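Local structure of Baccell_00875 (Bacteroides cellulosilyticus DSM 14838, 5NO8) at residues A[640-645]-A[689-694]; A[340-345]-A[682-687]; A[495-500]-A[622-627]. The protein is a polysaccharide lyase that probably removes L-rhamnose caps from the glucuronic acid of complex arabinogalactan proteins by cleaving the bond between the two sugars. One frame throughout, in Å; residues are numbered along the deposited sequence.

Contact 1. Residues A[640-645]-A[689-694]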
loop_
_atom_site.group_PDB
_atom_site.type_symbol
_atom_site.label_atom_id
_atom_site.label_comp_id
_atom_site.label_asym_id
_atom_site.label_seq_id
_atom_site.Cartn_x
_atom_site.Cartn_y
_atom_site.Cartn_z
ATOM N N ASN A 640 0.641 12.712 7.424
ATOM C CA ASN A 640 -0.506 11.950 6.942
ATOM C C ASN A 640 -0.137 10.487 6.684
ATOM O O ASN A 640 -0.868 9.568 7.115
ATOM C CB ASN A 640 -1.060 12.602 5.682
ATOM C CG ASN A 640 -2.259 11.867 5.139
ATOM O OD1 ASN A 640 -3.193 11.587 5.875
ATOM N ND2 ASN A 640 -2.212 11.514 3.859
ATOM N N VAL A 641 0.977 10.261 5.997
ATOM C CA VAL A 641 1.405 8.887 5.703
ATOM C C VAL A 641 1.578 8.050 6.984
ATOM O O VAL A 641 1.040 6.951 7.115
ATOM C CB VAL A 641 2.737 8.835 4.900
ATOM C CG1 VAL A 641 3.209 7.400 4.766
ATOM C CG2 VAL A 641 2.571 9.468 3.542
ATOM N N VAL A 642 2.342 8.570 7.937
ATOM C CA VAL A 642 2.651 7.810 9.140
ATOM C C VAL A 642 1.434 7.689 10.062
ATOM O O VAL A 642 1.264 6.651 10.695
ATOM C CB VAL A 642 3.937 8.314 9.849
ATOM C CG1 VAL A 642 5.117 8.234 8.869
ATOM C CG2 VAL A 642 3.782 9.728 10.434
ATOM N N ARG A 643 0.585 8.712 10.095
ATOM C CA ARG A 643 -0.668 8.688 10.857
ATOM C C ARG A 643 -1.581 7.547 10.383
ATOM O O ARG A 643 -2.169 6.804 11.187
ATOM C CB ARG A 643 -1.365 10.039 10.703
ATOM C CG ARG A 643 -2.730 10.107 11.278
ATOM C CD ARG A 643 -3.130 11.551 11.509
ATOM N NE ARG A 643 -3.211 12.248 10.237
ATOM C CZ ARG A 643 -2.573 13.359 9.885
ATOM N NH1 ARG A 643 -1.777 14.009 10.723
ATOM N NH2 ARG A 643 -2.796 13.882 8.689
ATOM N N ASN A 644 -1.631 7.354 9.070
ATOM C CA ASN A 644 -2.541 6.358 8.515
ATOM C C ASN A 644 -2.094 4.933 8.823
ATOM O O ASN A 644 -2.923 4.022 8.846
ATOM C CB ASN A 644 -2.754 6.613 7.025
ATOM C CG ASN A 644 -3.544 7.870 6.767
ATOM O OD1 ASN A 644 -4.190 8.410 7.673
ATOM N ND2 ASN A 644 -3.463 8.386 5.549
ATOM N N ASN A 645 -0.801 4.736 9.095
ATOM C CA ASN A 645 -0.318 3.452 9.508
ATOM C C ASN A 645 -0.600 3.127 10.973
ATOM O O ASN A 645 -0.358 2.020 11.423
ATOM C CB ASN A 645 1.162 3.299 9.183
ATOM C CG ASN A 645 1.417 2.951 7.748
ATOM O OD1 ASN A 645 1.774 1.807 7.454
ATOM N ND2 ASN A 645 1.283 3.924 6.851
ATOM N N LEU A 689 10.259 9.371 13.689
ATOM C CA LEU A 689 11.124 10.189 12.834
ATOM C C LEU A 689 10.414 11.421 12.307
ATOM O O LEU A 689 10.861 12.565 12.474
ATOM C CB LEU A 689 11.660 9.356 11.658
ATOM C CG LEU A 689 12.541 10.167 10.689
ATOM C CD1 LEU A 689 13.878 10.462 11.383
ATOM C CD2 LEU A 689 12.745 9.388 9.417
ATOM N N VAL A 690 9.261 11.198 11.675
ATOM C CA VAL A 690 8.529 12.245 11.024
ATOM C C VAL A 690 8.049 13.303 12.005
ATOM O O VAL A 690 8.113 14.488 11.687
ATOM C CB VAL A 690 7.322 11.672 10.252
ATOM C CG1 VAL A 690 6.321 12.742 9.855
ATOM C CG2 VAL A 690 7.824 10.911 9.037
ATOM N N ASN A 691 7.565 12.865 13.169
ATOM C CA ASN A 691 6.919 13.779 14.107
ATOM C C ASN A 691 7.863 14.393 15.129
ATOM O O ASN A 691 7.563 15.459 15.649
ATOM C CB ASN A 691 5.736 13.111 14.773
ATOM C CG ASN A 691 4.560 13.053 13.837
ATOM O OD1 ASN A 691 3.999 14.103 13.495
ATOM N ND2 ASN A 691 4.255 11.864 13.315
ATOM N N ARG A 692 8.955 13.704 15.429
ATOM C CA ARG A 692 9.875 14.154 16.480
ATOM C C ARG A 692 11.329 14.199 16.082
ATOM O O ARG A 692 12.162 14.564 16.919
ATOM C CB ARG A 692 9.692 13.272 17.700
ATOM C CG ARG A 692 8.370 13.558 18.359
ATOM C CD ARG A 692 8.217 12.886 19.674
ATOM N NE ARG A 692 6.846 13.058 20.102
ATOM C CZ ARG A 692 6.345 14.154 20.678
ATOM N NH1 ARG A 692 7.092 15.201 20.967
ATOM N NH2 ARG A 692 5.072 14.181 20.989
ATOM N N GLY A 693 11.650 13.862 14.832
ATOM C CA GLY A 693 13.044 13.867 14.368
ATOM C C GLY A 693 13.943 12.841 15.023
ATOM O O GLY A 693 15.160 13.003 15.017
ATOM N N LEU A 694 13.377 11.793 15.608
ATOM C CA LEU A 694 14.179 10.774 16.294
ATOM C C LEU A 694 14.565 9.621 15.376
ATOM O O LEU A 694 13.733 9.220 14.546
ATOM C CB LEU A 694 13.418 10.232 17.495
ATOM C CG LEU A 694 13.267 11.226 18.641
ATOM C CD1 LEU A 694 12.419 10.564 19.710
ATOM C CD2 LEU A 694 14.630 11.633 19.197
#
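In the C-terminal helical domain, whose hairpin-like succession of helices is consistent with an alpha/alpha toroid, V642 of helix 632-644 packs on V690 and N691 near the end of the chain's last helix, 682-692. The backbones stand well apart, with CA of V642 7.6 Å from CA of V690, and the side chains close the distance. The two valines reach toward each other tip to tip, bringing CG1 of V642 within 3.8 Å of CG2 of V690. CG1 of V642 is anti to the carbonyl carbon (chi1 -58°), which leaves its second methyl, CG2, between the backbone N and the carbonyl carbon. From there CG2 sits 4.0 Å from CG1 of V690, so each valine meets the other with both branches. The same CG2 also runs alongside N691, passing 3.6 Å from its ND2. This is a packing contact: ND2 of N691 hydrogen-bonds to the carbonyl O of Y687, one turn back in its own helix. The carbonyl of V690 is taken by the side-chain amide of Q635, a second, polar tie between the same two helices.

The last helix ends at R692; G693, the first residue after it, takes positive phi (66°), although its N still bonds to O of L689 at 2.8 Å. On helix 632-644, N645 folds back along its own helix. Its amide group is shared, ND2 also bonding to the hydroxyl of S615. The V641 oxygen lies close to the plane of the N645 amide, while ND2 sits tilted from the plane of the carbonyl, 3.0 Å from O of V641 with an N-H...O angle of 154°.

Contact 2. Residues A[340-345]-A[682-687]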
loop_
_atom_site.group_PDB
_atom_site.type_symbol
_atom_site.label_atom_id
_atom_site.label_comp_id
_atom_site.label_asym_id
_atom_site.label_seq_id
_atom_site.Cartn_x
_atom_site.Cartn_y
_atom_site.Cartn_z
ATOM N N ASP A 340 -0.727 7.435 23.949
ATOM C CA ASP A 340 -1.073 6.237 24.711
ATOM C C ASP A 340 -1.014 4.991 23.814
ATOM O O ASP A 340 -0.678 3.906 24.298
ATOM C CB ASP A 340 -2.494 6.301 25.314
ATOM C CG ASP A 340 -2.626 7.280 26.484
ATOM O OD1 ASP A 340 -1.599 7.775 27.007
ATOM O OD2 ASP A 340 -3.796 7.556 26.886
ATOM N N LEU A 341 -1.403 5.137 22.544
ATOM C CA LEU A 341 -1.333 4.008 21.597
ATOM C C LEU A 341 0.110 3.480 21.518
ATOM O O LEU A 341 0.339 2.287 21.625
ATOM C CB LEU A 341 -1.838 4.400 20.201
ATOM C CG LEU A 341 -2.089 3.244 19.220
ATOM C CD1 LEU A 341 -3.164 2.292 19.754
ATOM C CD2 LEU A 341 -2.523 3.750 17.847
ATOM N N ILE A 342 1.059 4.396 21.370
ATOM C CA ILE A 342 2.462 4.048 21.236
ATOM C C ILE A 342 2.998 3.474 22.548
ATOM O O ILE A 342 3.703 2.491 22.532
ATOM C CB ILE A 342 3.293 5.239 20.752
ATOM C CG1 ILE A 342 2.820 5.665 19.351
ATOM C CG2 ILE A 342 4.783 4.911 20.776
ATOM C CD1 ILE A 342 3.538 6.882 18.819
ATOM N N ARG A 343 2.634 4.087 23.679
ATOM C CA ARG A 343 3.028 3.601 24.989
ATOM C C ARG A 343 2.550 2.182 25.200
ATOM O O ARG A 343 3.322 1.336 25.633
ATOM C CB ARG A 343 2.432 4.479 26.092
ATOM C CG ARG A 343 2.843 4.036 27.485
ATOM C CD ARG A 343 1.899 4.552 28.522
ATOM N NE ARG A 343 0.860 3.566 28.753
ATOM C CZ ARG A 343 -0.444 3.783 28.714
ATOM N NH1 ARG A 343 -0.966 4.989 28.442
ATOM N NH2 ARG A 343 -1.242 2.760 28.957
ATOM N N LYS A 344 1.295 1.913 24.846
ATOM C CA LYS A 344 0.750 0.582 25.035
ATOM C C LYS A 344 1.469 -0.435 24.143
ATOM O O LYS A 344 1.711 -1.547 24.573
ATOM C CB LYS A 344 -0.746 0.566 24.786
ATOM C CG LYS A 344 -1.506 1.243 25.937
ATOM C CD LYS A 344 -3.000 1.100 25.814
ATOM C CE LYS A 344 -3.587 1.992 24.742
ATOM N NZ LYS A 344 -5.075 2.018 24.913
ATOM N N ARG A 345 1.788 -0.045 22.922
ATOM C CA ARG A 345 2.481 -0.952 22.008
ATOM C C ARG A 345 3.879 -1.303 22.539
ATOM O O ARG A 345 4.278 -2.456 22.559
ATOM C CB ARG A 345 2.614 -0.345 20.609
ATOM C CG ARG A 345 3.405 -1.200 19.618
ATOM C CD ARG A 345 2.790 -2.577 19.515
ATOM N NE ARG A 345 3.598 -3.506 18.749
ATOM C CZ ARG A 345 3.555 -4.815 18.907
ATOM N NH1 ARG A 345 2.714 -5.411 19.765
ATOM N NH2 ARG A 345 4.377 -5.551 18.183
ATOM N N TRP A 682 8.324 -1.031 12.645
ATOM C CA TRP A 682 8.921 0.018 11.820
ATOM C C TRP A 682 7.992 1.199 11.492
ATOM O O TRP A 682 8.449 2.318 11.303
ATOM C CB TRP A 682 9.488 -0.553 10.491
ATOM C CG TRP A 682 10.687 -1.401 10.674
ATOM C CD1 TRP A 682 10.752 -2.747 10.574
ATOM C CD2 TRP A 682 12.012 -0.955 11.000
ATOM N NE1 TRP A 682 12.038 -3.185 10.808
ATOM C CE2 TRP A 682 12.827 -2.105 11.088
ATOM C CE3 TRP A 682 12.573 0.295 11.262
ATOM C CZ2 TRP A 682 14.197 -2.038 11.418
ATOM C CZ3 TRP A 682 13.944 0.365 11.600
ATOM C CH2 TRP A 682 14.733 -0.808 11.645
ATOM N N ALA A 683 6.681 0.965 11.390
ATOM C CA ALA A 683 5.796 2.089 11.134
ATOM C C ALA A 683 5.893 3.130 12.245
ATOM O O ALA A 683 5.820 4.319 11.964
ATOM C CB ALA A 683 4.364 1.630 10.921
ATOM N N LEU A 684 6.069 2.691 13.484
ATOM C CA LEU A 684 6.189 3.628 14.606
ATOM C C LEU A 684 7.596 4.227 14.681
ATOM O O LEU A 684 7.767 5.373 15.064
ATOM C CB LEU A 684 5.783 2.967 15.909
ATOM C CG LEU A 684 4.307 2.588 16.029
ATOM C CD1 LEU A 684 4.071 1.922 17.382
ATOM C CD2 LEU A 684 3.395 3.783 15.805
ATOM N N VAL A 685 8.600 3.463 14.261
ATOM C CA VAL A 685 9.935 4.040 14.081
ATOM C C VAL A 685 9.883 5.249 13.162
ATOM O O VAL A 685 10.453 6.305 13.457
ATOM C CB VAL A 685 10.940 2.987 13.542
ATOM C CG1 VAL A 685 12.278 3.637 13.159
ATOM C CG2 VAL A 685 11.143 1.854 14.532
ATOM N N TYR A 686 9.175 5.125 12.038
ATOM C CA TYR A 686 9.072 6.216 11.111
ATOM C C TYR A 686 8.080 7.296 11.538
ATOM O O TYR A 686 8.268 8.483 11.213
ATOM C CB TYR A 686 8.831 5.681 9.699
ATOM C CG TYR A 686 10.113 5.114 9.134
ATOM C CD1 TYR A 686 11.182 5.951 8.840
ATOM C CD2 TYR A 686 10.295 3.761 9.008
ATOM C CE1 TYR A 686 12.375 5.445 8.340
ATOM C CE2 TYR A 686 11.485 3.237 8.511
ATOM C CZ TYR A 686 12.510 4.090 8.169
ATOM O OH TYR A 686 13.671 3.570 7.674
ATOM N N TYR A 687 7.060 6.904 12.302
ATOM C CA TYR A 687 6.146 7.864 12.900
ATOM C C TYR A 687 6.946 8.835 13.789
ATOM O O TYR A 687 6.753 10.039 13.721
ATOM C CB TYR A 687 5.076 7.162 13.728
ATOM C CG TYR A 687 4.097 8.116 14.320
ATOM C CD1 TYR A 687 4.369 8.766 15.513
ATOM C CD2 TYR A 687 2.910 8.425 13.654
ATOM C CE1 TYR A 687 3.466 9.681 16.049
ATOM C CE2 TYR A 687 2.031 9.338 14.176
ATOM C CZ TYR A 687 2.318 9.957 15.375
ATOM O OH TYR A 687 1.415 10.890 15.862
#
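I342 and L684 slide past each other from opposite helices, so their flanks touch: CG1 of I342 lies 4.1 Å from CD2 of L684. The helices themselves, 338-352 and 682-692, are fairly far apart, with segment axes 11.9 Å at closest approach and an angle of 136° between their directions, so long side chains have to fill the gap. I342 does so with an extended chain (chi2 177°), which carries CD1 beyond L684 to Y687. There the methyl is equally near two carbons on one side of the ring, 3.9 Å from both CD1 and CE1 of Y687, and meets the ring at a slant. The other branch of L684 serves R345. With CG anti to the backbone N (chi1 176°), the arginine sets that carbon 3.9 Å from CD1 of L684, and a bend at the second torsion turns the rest of the chain off toward D681. CG is the atom that meets L684; the charged end goes to D681, in a salt bridge with NE, while NH1 bonds to the carbonyl of G653 and to Q353. L684 is further enclosed by L646, F649 and L401. In this way the first helix after the preceding beta domain, 338-352, is packed against the last helix of the chain, an antiparallel-leaning pairing consistent with closure of an alpha/alpha toroid, as in many polysaccharide lyases.

Contact 3. Residues A[495-500]-A[622-627]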
loop_
_atom_site.group_PDB
_atom_site.type_symbol
_atom_site.label_atom_id
_atom_site.label_comp_id
_atom_site.label_asym_id
_atom_site.label_seq_id
_atom_site.Cartn_x
_atom_site.Cartn_y
_atom_site.Cartn_z
ATOM N N PRO A 495 21.271 4.144 7.619
ATOM C CA PRO A 495 21.279 5.202 8.640
ATOM C C PRO A 495 22.349 6.302 8.424
ATOM O O PRO A 495 23.299 6.420 9.210
ATOM C CB PRO A 495 21.507 4.412 9.935
ATOM C CG PRO A 495 22.329 3.249 9.506
ATOM C CD PRO A 495 21.841 2.883 8.138
ATOM N N VAL A 496 22.173 7.106 7.381
ATOM C CA VAL A 496 23.165 8.112 6.989
ATOM C C VAL A 496 23.345 9.219 8.039
ATOM O O VAL A 496 24.437 9.426 8.563
ATOM C CB VAL A 496 22.826 8.725 5.611
ATOM C CG1 VAL A 496 23.755 9.877 5.247
ATOM C CG2 VAL A 496 22.858 7.655 4.530
ATOM N N ARG A 497 22.270 9.941 8.329
ATOM C CA ARG A 497 22.320 11.018 9.307
ATOM C C ARG A 497 22.651 10.507 10.697
ATOM O O ARG A 497 23.457 11.124 11.409
ATOM C CB ARG A 497 21.003 11.771 9.376
ATOM C CG ARG A 497 20.625 12.463 8.098
ATOM C CD ARG A 497 19.696 13.630 8.369
ATOM N NE ARG A 497 20.440 14.809 8.808
ATOM C CZ ARG A 497 19.893 15.981 9.119
ATOM N NH1 ARG A 497 18.574 16.161 9.083
ATOM N NH2 ARG A 497 20.677 16.983 9.490
ATOM N N LEU A 498 22.027 9.394 11.072
ATOM C CA LEU A 498 22.206 8.819 12.401
ATOM C C LEU A 498 23.659 8.344 12.594
ATOM O O LEU A 498 24.289 8.649 13.601
ATOM C CB LEU A 498 21.253 7.652 12.594
ATOM C CG LEU A 498 21.381 6.840 13.873
ATOM C CD1 LEU A 498 21.156 7.695 15.115
ATOM C CD2 LEU A 498 20.410 5.686 13.818
ATOM N N GLY A 499 24.165 7.585 11.636
ATOM C CA GLY A 499 25.529 7.063 11.714
ATOM C C GLY A 499 26.576 8.169 11.763
ATOM O O GLY A 499 27.452 8.159 12.639
ATOM N N LEU A 500 26.504 9.106 10.841
ATOM C CA LEU A 500 27.454 10.231 10.827
ATOM C C LEU A 500 27.351 11.145 12.047
ATOM O O LEU A 500 28.384 11.606 12.555
ATOM C CB LEU A 500 27.305 11.074 9.565
ATOM C CG LEU A 500 27.673 10.381 8.251
ATOM C CD1 LEU A 500 27.463 11.359 7.120
ATOM C CD2 LEU A 500 29.106 9.866 8.275
ATOM N N TYR A 622 9.260 12.107 2.457
ATOM C CA TYR A 622 8.593 13.393 2.434
ATOM C C TYR A 622 9.120 14.305 3.540
ATOM O O TYR A 622 9.289 15.500 3.310
ATOM C CB TYR A 622 7.079 13.249 2.598
ATOM C CG TYR A 622 6.339 12.610 1.454
ATOM C CD1 TYR A 622 6.946 12.407 0.198
ATOM C CD2 TYR A 622 5.013 12.210 1.610
ATOM C CE1 TYR A 622 6.238 11.848 -0.850
ATOM C CE2 TYR A 622 4.314 11.642 0.558
ATOM C CZ TYR A 622 4.927 11.485 -0.666
ATOM O OH TYR A 622 4.245 10.890 -1.709
ATOM N N TYR A 623 9.371 13.723 4.710
ATOM C CA TYR A 623 9.995 14.432 5.850
ATOM C C TYR A 623 11.382 14.986 5.472
ATOM O O TYR A 623 11.662 16.190 5.654
ATOM C CB TYR A 623 10.052 13.495 7.059
ATOM C CG TYR A 623 11.047 13.853 8.133
ATOM C CD1 TYR A 623 10.743 14.807 9.108
ATOM C CD2 TYR A 623 12.271 13.203 8.203
ATOM C CE1 TYR A 623 11.665 15.125 10.106
ATOM C CE2 TYR A 623 13.190 13.504 9.179
ATOM C CZ TYR A 623 12.891 14.469 10.113
ATOM O OH TYR A 623 13.833 14.743 11.070
ATOM N N TYR A 624 12.220 14.134 4.902
ATOM C CA TYR A 624 13.557 14.588 4.483
ATOM C C TYR A 624 13.475 15.600 3.348
ATOM O O TYR A 624 14.245 16.565 3.320
ATOM C CB TYR A 624 14.454 13.430 4.068
ATOM C CG TYR A 624 14.892 12.502 5.168
ATOM C CD1 TYR A 624 15.598 12.974 6.268
ATOM C CD2 TYR A 624 14.636 11.140 5.100
ATOM C CE1 TYR A 624 16.011 12.133 7.271
ATOM C CE2 TYR A 624 15.055 10.288 6.093
ATOM C CZ TYR A 624 15.738 10.801 7.191
ATOM O OH TYR A 624 16.152 9.966 8.170
ATOM N N TYR A 625 12.562 15.391 2.399
ATOM C CA TYR A 625 12.412 16.301 1.280
ATOM C C TYR A 625 12.014 17.712 1.776
ATOM O O TYR A 625 12.497 18.715 1.238
ATOM C CB TYR A 625 11.397 15.751 0.280
ATOM C CG TYR A 625 11.191 16.626 -0.909
ATOM C CD1 TYR A 625 12.055 16.570 -1.992
ATOM C CD2 TYR A 625 10.154 17.540 -0.947
ATOM C CE1 TYR A 625 11.870 17.394 -3.096
ATOM C CE2 TYR A 625 9.965 18.376 -2.040
ATOM C CZ TYR A 625 10.822 18.290 -3.119
ATOM O OH TYR A 625 10.632 19.122 -4.204
ATOM N N ALA A 626 11.130 17.790 2.786
ATOM C CA ALA A 626 10.765 19.069 3.382
ATOM C C ALA A 626 11.970 19.756 4.060
ATOM O O ALA A 626 12.088 20.983 3.987
ATOM C CB ALA A 626 9.617 18.923 4.366
ATOM N N LEU A 627 12.831 18.976 4.704
ATOM C CA LEU A 627 14.077 19.515 5.276
ATOM C C LEU A 627 15.033 20.040 4.196
ATOM O O LEU A 627 15.711 21.042 4.397
ATOM C CB LEU A 627 14.790 18.451 6.107
ATOM C CG LEU A 627 14.113 18.009 7.411
ATOM C CD1 LEU A 627 14.901 16.913 8.087
ATOM C CD2 LEU A 627 13.942 19.193 8.345
HETATM O O HOH W 1 16.691 14.162 10.359
#
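R497 reaches across from helix 496-505 to helix 615-629 and lays its methylene chain past the ring of Y624, CD coming 4.1 Å from CE1. This is the more enclosed side of the contact. Y624 is buried, with CD2 of Y623 3.8 Å above one face of its ring, toward the rim, and Q554 of helix 542-559 packs on both R497 and Y624. The hydroxyl of Y624 bonds to a glycerol, probably from the crystallisation liquor. The guanidinium does not stack on the tyrosine: the two planes stand 61° apart. A bend at the third torsion (chi3 81°) swings the charged group past the ring, and NE is held by a salt bridge to E558.

Even here the helices are not close, the nearest CA atoms, those of R497 and Y624, being 10.6 Å apart. They are neighbouring parts of the same helical domain, probably an alpha/alpha toroid, with helix 542-559 supplying the residues that bridge them. Helix 496-505 is only beginning at this point: P495 is its N-cap residue, and its carbonyl O receives the first-turn bond from N of G499 at 2.8 Å.

Toward solvent the contact thins out. L627 is exposed and presents CD1 to the edge of the guanidinium, near its plane, 3.9 Å from NH1. The same NH1 gives a weak hydrogen bond to a water 3.0 Å away, and this water also bonds to OH of Y623 at 3.0 Å.

Contacts 1 and 2 are buried and share the last helix, 682-692, which meets helix 632-644 in one and helix 338-352 in the other; they touch directly where CG2 of V642 lies 3.6 Å from CD2 of Y687. Contact 3 sits farther out and is partly open to solvent. It joins contact 1 through helix 615-629, since OH of Y623 packs on CA of G693 at 3.5 Å, but it does not touch contact 2. The chemistry follows this placing: valine methyls, with one asparagine amide at the margin, carry contact 1, aliphatic chains and a tyrosine ring carry contact 2, and contact 3 relies on an arginine chain passing a tyrosine ring, with a bridging water outermost.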